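Local coordinates for MccF (Escherichia coli, PDB 4IIY), which probably acts as a serine-type peptidase of the S66 family and serves as a self-immunity protein against microcin C7, at residues T45-A53 with R97-V105; T201-E209 with K222-A230. The protein carries 1 engineered substitution. All blocks are in the same frame, centred on the assembly; numbering follows the deposited sequence.

Contact 1: residues T45-A53 with R97-V105; sequences TIGFFSSSA and RAQEFNELV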
loop_
_atom_site.group_PDB
_atom_site.type_symbol
_atom_site.label_atom_id
_atom_site.label_comp_id
_atom_site.label_asym_id
_atom_site.label_seq_id
_atom_site.Cartn_x
_atom_site.Cartn_y
_atom_site.Cartn_z
ATOM N N THR B 45 -30.844 -4.820 17.580
ATOM C CA THR B 45 -29.598 -4.608 18.299
ATOM C C THR B 45 -28.405 -4.581 17.343
ATOM O O THR B 45 -28.211 -5.496 16.529
ATOM C CB THR B 45 -29.389 -5.720 19.346
ATOM O OG1 THR B 45 -30.473 -5.690 20.285
ATOM C CG2 THR B 45 -28.077 -5.542 20.088
ATOM N N ILE B 46 -27.623 -3.512 17.449
ATOM C CA ILE B 46 -26.404 -3.330 16.673
ATOM C C ILE B 46 -25.231 -3.422 17.635
ATOM O O ILE B 46 -25.220 -2.727 18.652
ATOM C CB ILE B 46 -26.393 -1.937 16.005
ATOM C CG1 ILE B 46 -27.569 -1.793 15.022
ATOM C CG2 ILE B 46 -25.055 -1.689 15.313
ATOM C CD1 ILE B 46 -27.763 -0.385 14.462
ATOM N N GLY B 47 -24.256 -4.278 17.339
ATOM C CA GLY B 47 -23.032 -4.322 18.123
ATOM C C GLY B 47 -21.923 -3.614 17.379
ATOM O O GLY B 47 -21.887 -3.683 16.154
ATOM N N PHE B 48 -21.032 -2.933 18.091
ATOM C CA PHE B 48 -19.947 -2.235 17.413
ATOM C C PHE B 48 -18.568 -2.647 17.912
ATOM O O PHE B 48 -18.395 -3.017 19.084
ATOM C CB PHE B 48 -20.154 -0.712 17.417
ATOM C CG PHE B 48 -20.315 -0.085 18.783
ATOM C CD1 PHE B 48 -19.211 0.192 19.567
ATOM C CD2 PHE B 48 -21.573 0.278 19.256
ATOM C CE1 PHE B 48 -19.347 0.823 20.801
ATOM C CE2 PHE B 48 -21.717 0.902 20.496
ATOM C CZ PHE B 48 -20.605 1.166 21.270
ATOM N N PHE B 49 -17.593 -2.600 17.003
ATOM C CA PHE B 49 -16.240 -3.069 17.285
ATOM C C PHE B 49 -15.210 -2.093 16.726
ATOM O O PHE B 49 -15.491 -1.371 15.763
ATOM C CB PHE B 49 -16.018 -4.459 16.672
ATOM C CG PHE B 49 -16.022 -4.460 15.169
ATOM C CD1 PHE B 49 -14.835 -4.416 14.462
ATOM C CD2 PHE B 49 -17.211 -4.455 14.464
ATOM C CE1 PHE B 49 -14.840 -4.386 13.081
ATOM C CE2 PHE B 49 -17.221 -4.438 13.089
ATOM C CZ PHE B 49 -16.031 -4.392 12.393
ATOM N N SER B 50 -14.021 -2.085 17.323
ATOM C CA SER B 50 -12.917 -1.227 16.896
ATOM C C SER B 50 -11.738 -2.095 16.448
ATOM O O SER B 50 -10.879 -2.482 17.249
ATOM C CB SER B 50 -12.500 -0.301 18.040
ATOM O OG SER B 50 -13.593 0.495 18.492
ATOM N N SER B 51 -11.704 -2.403 15.155
ATOM C CA SER B 51 -10.689 -3.312 14.626
ATOM C C SER B 51 -9.358 -2.630 14.323
ATOM O O SER B 51 -8.388 -3.305 13.965
ATOM C CB SER B 51 -11.191 -4.048 13.379
ATOM O OG SER B 51 -11.527 -3.157 12.320
ATOM N N SER B 52 -9.291 -1.310 14.485
ATOM C CA SER B 52 -8.044 -0.593 14.242
ATOM C C SER B 52 -7.899 0.626 15.162
ATOM O O SER B 52 -7.530 0.470 16.334
ATOM C CB SER B 52 -7.913 -0.221 12.758
ATOM O OG SER B 52 -6.602 0.219 12.450
ATOM N N ALA B 53 -8.177 1.829 14.673
ATOM C CA ALA B 53 -7.948 3.033 15.478
ATOM C C ALA B 53 -8.897 3.120 16.671
ATOM O O ALA B 53 -10.077 2.791 16.544
ATOM C CB ALA B 53 -8.075 4.286 14.622
ATOM N N ARG B 97 -8.315 -7.714 19.318
ATOM C CA ARG B 97 -9.246 -7.172 18.335
ATOM C C ARG B 97 -10.043 -8.279 17.652
ATOM O O ARG B 97 -11.248 -8.140 17.414
ATOM C CB ARG B 97 -8.511 -6.277 17.338
ATOM C CG ARG B 97 -8.089 -4.943 17.952
ATOM C CD ARG B 97 -7.288 -4.104 16.976
ATOM N NE ARG B 97 -5.911 -4.574 16.860
ATOM C CZ ARG B 97 -5.224 -4.647 15.723
ATOM N NH1 ARG B 97 -5.781 -4.306 14.563
ATOM N NH2 ARG B 97 -3.970 -5.071 15.751
ATOM N N ALA B 98 -9.390 -9.397 17.350
ATOM C CA ALA B 98 -10.120 -10.523 16.774
ATOM C C ALA B 98 -11.167 -11.050 17.754
ATOM O O ALA B 98 -12.290 -11.351 17.369
ATOM C CB ALA B 98 -9.165 -11.628 16.356
ATOM N N GLN B 99 -10.786 -11.134 19.026
ATOM C CA GLN B 99 -11.716 -11.581 20.065
ATOM C C GLN B 99 -12.919 -10.647 20.173
ATOM O O GLN B 99 -14.056 -11.100 20.329
ATOM C CB GLN B 99 -11.008 -11.625 21.423
ATOM C CG GLN B 99 -9.887 -12.648 21.557
ATOM C CD GLN B 99 -8.948 -12.357 22.730
ATOM O OE1 GLN B 99 -9.272 -11.580 23.635
ATOM N NE2 GLN B 99 -7.775 -12.981 22.712
ATOM N N GLU B 100 -12.672 -9.341 20.126
ATOM C CA GLU B 100 -13.761 -8.376 20.239
ATOM C C GLU B 100 -14.810 -8.643 19.158
ATOM O O GLU B 100 -16.013 -8.646 19.417
ATOM C CB GLU B 100 -13.246 -6.944 20.096
ATOM C CG GLU B 100 -14.380 -5.927 20.280
ATOM C CD GLU B 100 -14.014 -4.483 19.987
ATOM O OE1 GLU B 100 -13.300 -4.218 18.993
ATOM O OE2 GLU B 100 -14.480 -3.609 20.751
ATOM N N PHE B 101 -14.337 -8.858 17.935
ATOM C CA PHE B 101 -15.229 -9.108 16.811
ATOM C C PHE B 101 -15.957 -10.447 16.974
ATOM O O PHE B 101 -17.176 -10.535 16.811
ATOM C CB PHE B 101 -14.442 -9.081 15.491
ATOM C CG PHE B 101 -15.303 -9.213 14.265
ATOM C CD1 PHE B 101 -15.668 -10.462 13.779
ATOM C CD2 PHE B 101 -15.748 -8.081 13.590
ATOM C CE1 PHE B 101 -16.472 -10.579 12.641
ATOM C CE2 PHE B 101 -16.545 -8.188 12.457
ATOM C CZ PHE B 101 -16.902 -9.438 11.982
ATOM N N ASN B 102 -15.202 -11.493 17.303
ATOM C CA ASN B 102 -15.798 -12.817 17.445
ATOM C C ASN B 102 -16.905 -12.827 18.499
ATOM O O ASN B 102 -17.935 -13.483 18.325
ATOM C CB ASN B 102 -14.736 -13.871 17.777
ATOM C CG ASN B 102 -13.827 -14.193 16.597
ATOM O OD1 ASN B 102 -14.196 -14.008 15.445
ATOM N ND2 ASN B 102 -12.631 -14.682 16.891
ATOM N N GLU B 103 -16.696 -12.089 19.582
ATOM C CA GLU B 103 -17.678 -12.048 20.664
ATOM C C GLU B 103 -19.014 -11.466 20.210
ATOM O O GLU B 103 -20.071 -11.861 20.699
ATOM C CB GLU B 103 -17.123 -11.289 21.866
ATOM C CG GLU B 103 -16.086 -12.089 22.632
ATOM C CD GLU B 103 -15.530 -11.336 23.823
ATOM O OE1 GLU B 103 -15.925 -10.170 24.024
ATOM O OE2 GLU B 103 -14.697 -11.909 24.555
ATOM N N LEU B 104 -18.982 -10.549 19.252
ATOM C CA LEU B 104 -20.219 -10.027 18.693
ATOM C C LEU B 104 -20.901 -11.074 17.816
ATOM O O LEU B 104 -22.127 -11.197 17.838
ATOM C CB LEU B 104 -19.970 -8.728 17.920
ATOM C CG LEU B 104 -19.363 -7.583 18.735
ATOM C CD1 LEU B 104 -19.110 -6.381 17.835
ATOM C CD2 LEU B 104 -20.243 -7.191 19.915
ATOM N N VAL B 105 -20.113 -11.831 17.055
ATOM C CA VAL B 105 -20.671 -12.910 16.244
ATOM C C VAL B 105 -21.385 -13.948 17.121
ATOM O O VAL B 105 -22.404 -14.514 16.714
ATOM C CB VAL B 105 -19.578 -13.593 15.382
ATOM C CG1 VAL B 105 -20.150 -14.798 14.638
ATOM C CG2 VAL B 105 -18.956 -12.580 14.411
HETATM O O HOH W 1 -15.084 -0.976 20.178
#

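Contact 2: residues T201-E209 with K222-A230; sequences TLPEKWSDE and KKLYKNNCA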
loop_
_atom_site.group_PDB
_atom_site.type_symbol
_atom_site.label_atom_id
_atom_site.label_comp_id
_atom_site.label_asym_id
_atom_site.label_seq_id
_atom_site.Cartn_x
_atom_site.Cartn_y
_atom_site.Cartn_z
ATOM N N THR B 201 -30.878 6.362 -5.037
ATOM C CA THR B 201 -31.069 7.798 -5.098
ATOM C C THR B 201 -29.708 8.467 -5.240
ATOM O O THR B 201 -28.672 7.875 -4.912
ATOM C CB THR B 201 -31.736 8.308 -3.815
ATOM O OG1 THR B 201 -30.963 7.888 -2.680
ATOM C CG2 THR B 201 -33.134 7.742 -3.688
ATOM N N LEU B 202 -29.715 9.692 -5.745
ATOM C CA LEU B 202 -28.504 10.477 -5.918
ATOM C C LEU B 202 -28.539 11.620 -4.917
ATOM O O LEU B 202 -29.416 12.478 -5.001
ATOM C CB LEU B 202 -28.463 11.053 -7.333
ATOM C CG LEU B 202 -27.235 11.899 -7.676
ATOM C CD1 LEU B 202 -25.996 11.023 -7.779
ATOM C CD2 LEU B 202 -27.459 12.674 -8.978
ATOM N N PRO B 203 -27.607 11.637 -3.949
ATOM C CA PRO B 203 -27.609 12.776 -3.021
ATOM C C PRO B 203 -27.530 14.107 -3.765
ATOM O O PRO B 203 -26.758 14.260 -4.706
ATOM C CB PRO B 203 -26.350 12.545 -2.182
ATOM C CG PRO B 203 -26.183 11.057 -2.202
ATOM C CD PRO B 203 -26.589 10.638 -3.585
ATOM N N GLU B 204 -28.336 15.071 -3.331
ATOM C CA GLU B 204 -28.385 16.363 -4.005
ATOM C C GLU B 204 -27.109 17.156 -3.780
ATOM O O GLU B 204 -26.642 17.857 -4.678
ATOM C CB GLU B 204 -29.600 17.166 -3.546
ATOM C CG GLU B 204 -30.918 16.575 -4.027
ATOM C CD GLU B 204 -32.123 17.420 -3.658
ATOM O OE1 GLU B 204 -32.102 18.073 -2.592
ATOM O OE2 GLU B 204 -33.098 17.428 -4.440
ATOM N N LYS B 205 -26.538 17.026 -2.587
ATOM C CA LYS B 205 -25.330 17.756 -2.220
ATOM C C LYS B 205 -24.416 16.830 -1.437
ATOM O O LYS B 205 -24.882 15.866 -0.816
ATOM C CB LYS B 205 -25.675 18.961 -1.344
ATOM C CG LYS B 205 -26.588 19.993 -1.987
ATOM C CD LYS B 205 -25.842 20.804 -3.018
ATOM C CE LYS B 205 -26.727 21.901 -3.588
ATOM N NZ LYS B 205 -27.177 22.854 -2.541
ATOM N N TRP B 206 -23.122 17.132 -1.453
ATOM C CA TRP B 206 -22.132 16.332 -0.735
ATOM C C TRP B 206 -20.996 17.229 -0.273
ATOM O O TRP B 206 -20.877 18.381 -0.711
ATOM C CB TRP B 206 -21.582 15.214 -1.635
ATOM C CG TRP B 206 -20.837 15.740 -2.826
ATOM C CD1 TRP B 206 -21.377 16.226 -3.997
ATOM C CD2 TRP B 206 -19.415 15.879 -2.958
ATOM N NE1 TRP B 206 -20.376 16.634 -4.839
ATOM C CE2 TRP B 206 -19.167 16.439 -4.229
ATOM C CE3 TRP B 206 -18.329 15.579 -2.129
ATOM C CZ2 TRP B 206 -17.883 16.701 -4.686
ATOM C CZ3 TRP B 206 -17.056 15.843 -2.587
ATOM C CH2 TRP B 206 -16.843 16.399 -3.853
ATOM N N SER B 207 -20.159 16.720 0.621
ATOM C CA SER B 207 -18.973 17.452 1.044
ATOM C C SER B 207 -17.874 16.490 1.444
ATOM O O SER B 207 -18.133 15.335 1.794
ATOM C CB SER B 207 -19.270 18.380 2.225
ATOM O OG SER B 207 -18.199 19.302 2.421
ATOM N N ASP B 208 -16.646 16.991 1.418
ATOM C CA ASP B 208 -15.503 16.242 1.910
ATOM C C ASP B 208 -14.637 17.047 2.870
ATOM O O ASP B 208 -13.549 16.604 3.222
ATOM C CB ASP B 208 -14.644 15.701 0.755
ATOM C CG ASP B 208 -14.015 16.800 -0.087
ATOM O OD1 ASP B 208 -14.384 17.988 0.090
ATOM O OD2 ASP B 208 -13.163 16.473 -0.955
ATOM N N GLU B 209 -15.108 18.206 3.327
ATOM C CA GLU B 209 -14.259 19.042 4.169
ATOM C C GLU B 209 -13.903 18.400 5.502
ATOM O O GLU B 209 -14.745 17.766 6.147
ATOM C CB GLU B 209 -14.916 20.394 4.419
ATOM C CG GLU B 209 -14.980 21.280 3.193
ATOM C CD GLU B 209 -15.181 22.715 3.576
ATOM O OE1 GLU B 209 -14.178 23.454 3.654
ATOM O OE2 GLU B 209 -16.335 23.084 3.841
ATOM N N LYS B 222 -20.192 23.068 6.541
ATOM C CA LYS B 222 -19.404 22.564 5.420
ATOM C C LYS B 222 -19.898 23.144 4.103
ATOM O O LYS B 222 -21.092 23.388 3.934
ATOM C CB LYS B 222 -19.465 21.036 5.353
ATOM C CG LYS B 222 -18.692 20.340 6.468
ATOM C CD LYS B 222 -18.779 18.817 6.345
ATOM C CE LYS B 222 -18.004 18.128 7.466
ATOM N NZ LYS B 222 -18.161 16.645 7.433
ATOM N N LYS B 223 -18.967 23.363 3.180
ATOM C CA LYS B 223 -19.301 23.618 1.783
ATOM C C LYS B 223 -20.137 22.454 1.272
ATOM O O LYS B 223 -19.793 21.281 1.492
ATOM C CB LYS B 223 -18.028 23.738 0.933
ATOM C CG LYS B 223 -17.189 24.984 1.200
ATOM C CD LYS B 223 -16.042 25.155 0.192
ATOM C CE LYS B 223 -14.961 24.097 0.354
ATOM N NZ LYS B 223 -13.830 24.318 -0.608
ATOM N N LEU B 224 -21.244 22.769 0.616
ATOM C CA LEU B 224 -22.091 21.751 0.003
ATOM C C LEU B 224 -21.972 21.831 -1.507
ATOM O O LEU B 224 -22.375 22.823 -2.121
ATOM C CB LEU B 224 -23.545 21.928 0.421
ATOM C CG LEU B 224 -23.800 21.713 1.909
ATOM C CD1 LEU B 224 -25.228 22.096 2.280
ATOM C CD2 LEU B 224 -23.499 20.271 2.290
ATOM N N TYR B 225 -21.408 20.788 -2.098
ATOM C CA TYR B 225 -21.185 20.722 -3.528
ATOM C C TYR B 225 -22.360 20.080 -4.239
ATOM O O TYR B 225 -22.933 19.109 -3.753
ATOM C CB TYR B 225 -19.955 19.863 -3.795
ATOM C CG TYR B 225 -18.656 20.401 -3.250
ATOM C CD1 TYR B 225 -18.229 21.688 -3.548
ATOM C CD2 TYR B 225 -17.838 19.608 -2.459
ATOM C CE1 TYR B 225 -17.026 22.172 -3.063
ATOM C CE2 TYR B 225 -16.640 20.078 -1.967
ATOM C CZ TYR B 225 -16.237 21.364 -2.275
ATOM O OH TYR B 225 -15.039 21.848 -1.799
ATOM N N LYS B 226 -22.702 20.595 -5.414
ATOM C CA LYS B 226 -23.633 19.882 -6.277
ATOM C C LYS B 226 -23.022 18.537 -6.675
ATOM O O LYS B 226 -21.805 18.409 -6.812
ATOM C CB LYS B 226 -23.957 20.705 -7.525
ATOM C CG LYS B 226 -24.723 21.988 -7.231
ATOM C CD LYS B 226 -26.206 21.716 -7.022
ATOM C CE LYS B 226 -26.953 22.981 -6.614
ATOM N NZ LYS B 226 -26.691 24.123 -7.534
ATOM N N ASN B 227 -23.872 17.544 -6.884
ATOM C CA ASN B 227 -23.368 16.226 -7.243
ATOM C C ASN B 227 -22.844 16.185 -8.664
ATOM O O ASN B 227 -23.600 16.339 -9.619
ATOM C CB ASN B 227 -24.419 15.151 -7.019
ATOM C CG ASN B 227 -23.796 13.804 -6.763
ATOM O OD1 ASN B 227 -22.804 13.439 -7.399
ATOM N ND2 ASN B 227 -24.332 13.085 -5.792
ATOM N N ASN B 228 -21.541 15.965 -8.790
ATOM C CA ASN B 228 -20.866 15.980 -10.080
ATOM C C ASN B 228 -20.470 14.589 -10.569
ATOM O O ASN B 228 -19.547 14.443 -11.374
ATOM C CB ASN B 228 -19.644 16.900 -10.032
ATOM C CG ASN B 228 -18.623 16.465 -8.999
ATOM O OD1 ASN B 228 -18.923 15.672 -8.105
ATOM N ND2 ASN B 228 -17.406 16.988 -9.115
ATOM N N CYS B 229 -21.151 13.563 -10.079
ATOM C CA CYS B 229 -20.981 12.192 -10.554
ATOM C C CYS B 229 -21.112 12.160 -12.082
ATOM O O CYS B 229 -21.984 12.850 -12.634
ATOM C CB CYS B 229 -22.062 11.323 -9.901
ATOM S SG CYS B 229 -21.937 9.540 -10.116
ATOM N N ALA B 230 -20.297 11.360 -12.760
ATOM C CA ALA B 230 -20.329 11.276 -14.219
ATOM C C ALA B 230 -20.362 9.823 -14.653
ATOM O O ALA B 230 -19.711 8.968 -14.043
ATOM C CB ALA B 230 -19.120 11.981 -14.825
HETATM O O HOH W 2 -26.727 18.052 -7.178
HETATM O O HOH W 3 -13.179 20.022 -0.888
HETATM O O HOH W 4 -16.635 15.982 5.229
#

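Contact 1: residues T45-A53 with R97-V105
Phe101 turns its ring edge onto the face of Phe49 in a T-shaped pair, the two planes 87° apart and the centroids 5.0 Å from each other. Phe101 CD2 stands over the middle of the Phe49 ring, while its neighbour Phe101 CE2 comes within 3.8 Å of Phe49 CZ. Beside the pair, the CD1 branch of Leu104 packs on Phe49 CB at 3.8 Å and also lies against the backbone of Gly47 and Phe48. This greasy end is the close-packed half; Ile113 and Leu150 add to the apolar surroundings of Phe49. The other half is polar and, though its residues are buried too, takes in a water between Ser50 OG and Glu100 OE2 where the first half has carbon against carbon. Glu100, with CG anti to its own N (chi1 -177°) and the chain extended beyond, reaches across to the strand so that OE1 accepts from Ser50 N at 2.8 Å, the donor lying 37° out of the carboxylate plane. OE2 of Glu100 takes a bond from the water and another from Leu82 N; Ser50 OG, the water's other partner, is also hydrogen-bonded to Thr116 OG1. The two pieces belong to the alpha/beta N-terminal domain: helix 94-105 runs antiparallel to strand 45-49, as part of a beta-alpha-beta crossover that leads from strand 76-79 past strand 45-49, which lies between them in the sheet, to strand 110-115. Where the chain leaves the strand, Arg97 NH1 donates to Ser51 O at 2.9 Å, the oxygen lying in the guanidinium plane. NE bonds Gly92 O, and NH2 makes a salt bridge to Glu280 of the second subunit. An alanine here, without the guanidinium, is likely to leave that Glu280 without its charged mate and the turn after the strand less firmly tied to the helix.

Contact 2: residues T201-E209 with K222-A230
A two-stranded antiparallel ribbon, just two residues long on each side, joins Lys205-Trp206 to Tyr225-Lys226. Trp206 and Tyr225 form its hydrogen-bonded pair: Trp206 N donates to Tyr225 O at 3.0 Å, and Tyr225 N returns a bond to Trp206 O at 2.8 Å. Their side chains share one face of the ribbon. Tyr225 CB sits over the five-membered ring of Trp206, 3.7 Å from its centroid, in a CH-pi contact, and the tyrosine ring continues across the six-membered ring with the planes inclined at 49°. Trp206 CG lies between its own N and carbonyl carbon (chi1 64°), a setting that folds the indole back along the partner strand and lets NE1 reach Lys226 O at 3.0 Å, well above the carbonyl plane. The ribbon lies on the surface near the active-site region: Lys302 makes a cation-pi contact with Trp206, and the side chain of Asp208, bonded to Leu305 N, is about 7 Å from that of His338, predicted to be in the charge relay. Beyond the strands, side chains take over from backbone. At one end Asn227 ND2 meets Pro203 O at 2.9 Å on a lone pair, in the amide plane, and also binds Asp335; its OD1 accepts from Cys229 N, an Asx turn, and from Lys302. At the other end Ser207 OG donates to Lys223 O at 2.7 Å. Glu209 OE2 accepts Lys223 N nearly along its C-O axis, again at 2.7 Å, and holds Arg220 in a salt bridge. Waters bridge Glu204 O to Asn227 N, Asp208 OD1 to Tyr225 OH, and Glu209 O to Lys222 NZ, whose charge also pairs with Glu174.

Contact 1 closes before contact 2 opens along the chain, and the two lie on opposite sides of the chain's centre, about 32 Å apart between centres and about 17 Å between nearest atoms. They share no sheet. Contact 1 joins the six-stranded sheet that contains strand 45-49 to helix 94-105, whereas contact 2 is a separate ribbon whose second segment leads into strand 230-232, an outer strand of the eight-stranded sheet. Both nevertheless come near the bound glutamylsulfamoyl inosine: the side chains of Ser52 in contact 1 and Lys222 in contact 2 are each about 7 Å from it, so segments from two separate parts of the fold both approach the ligand site.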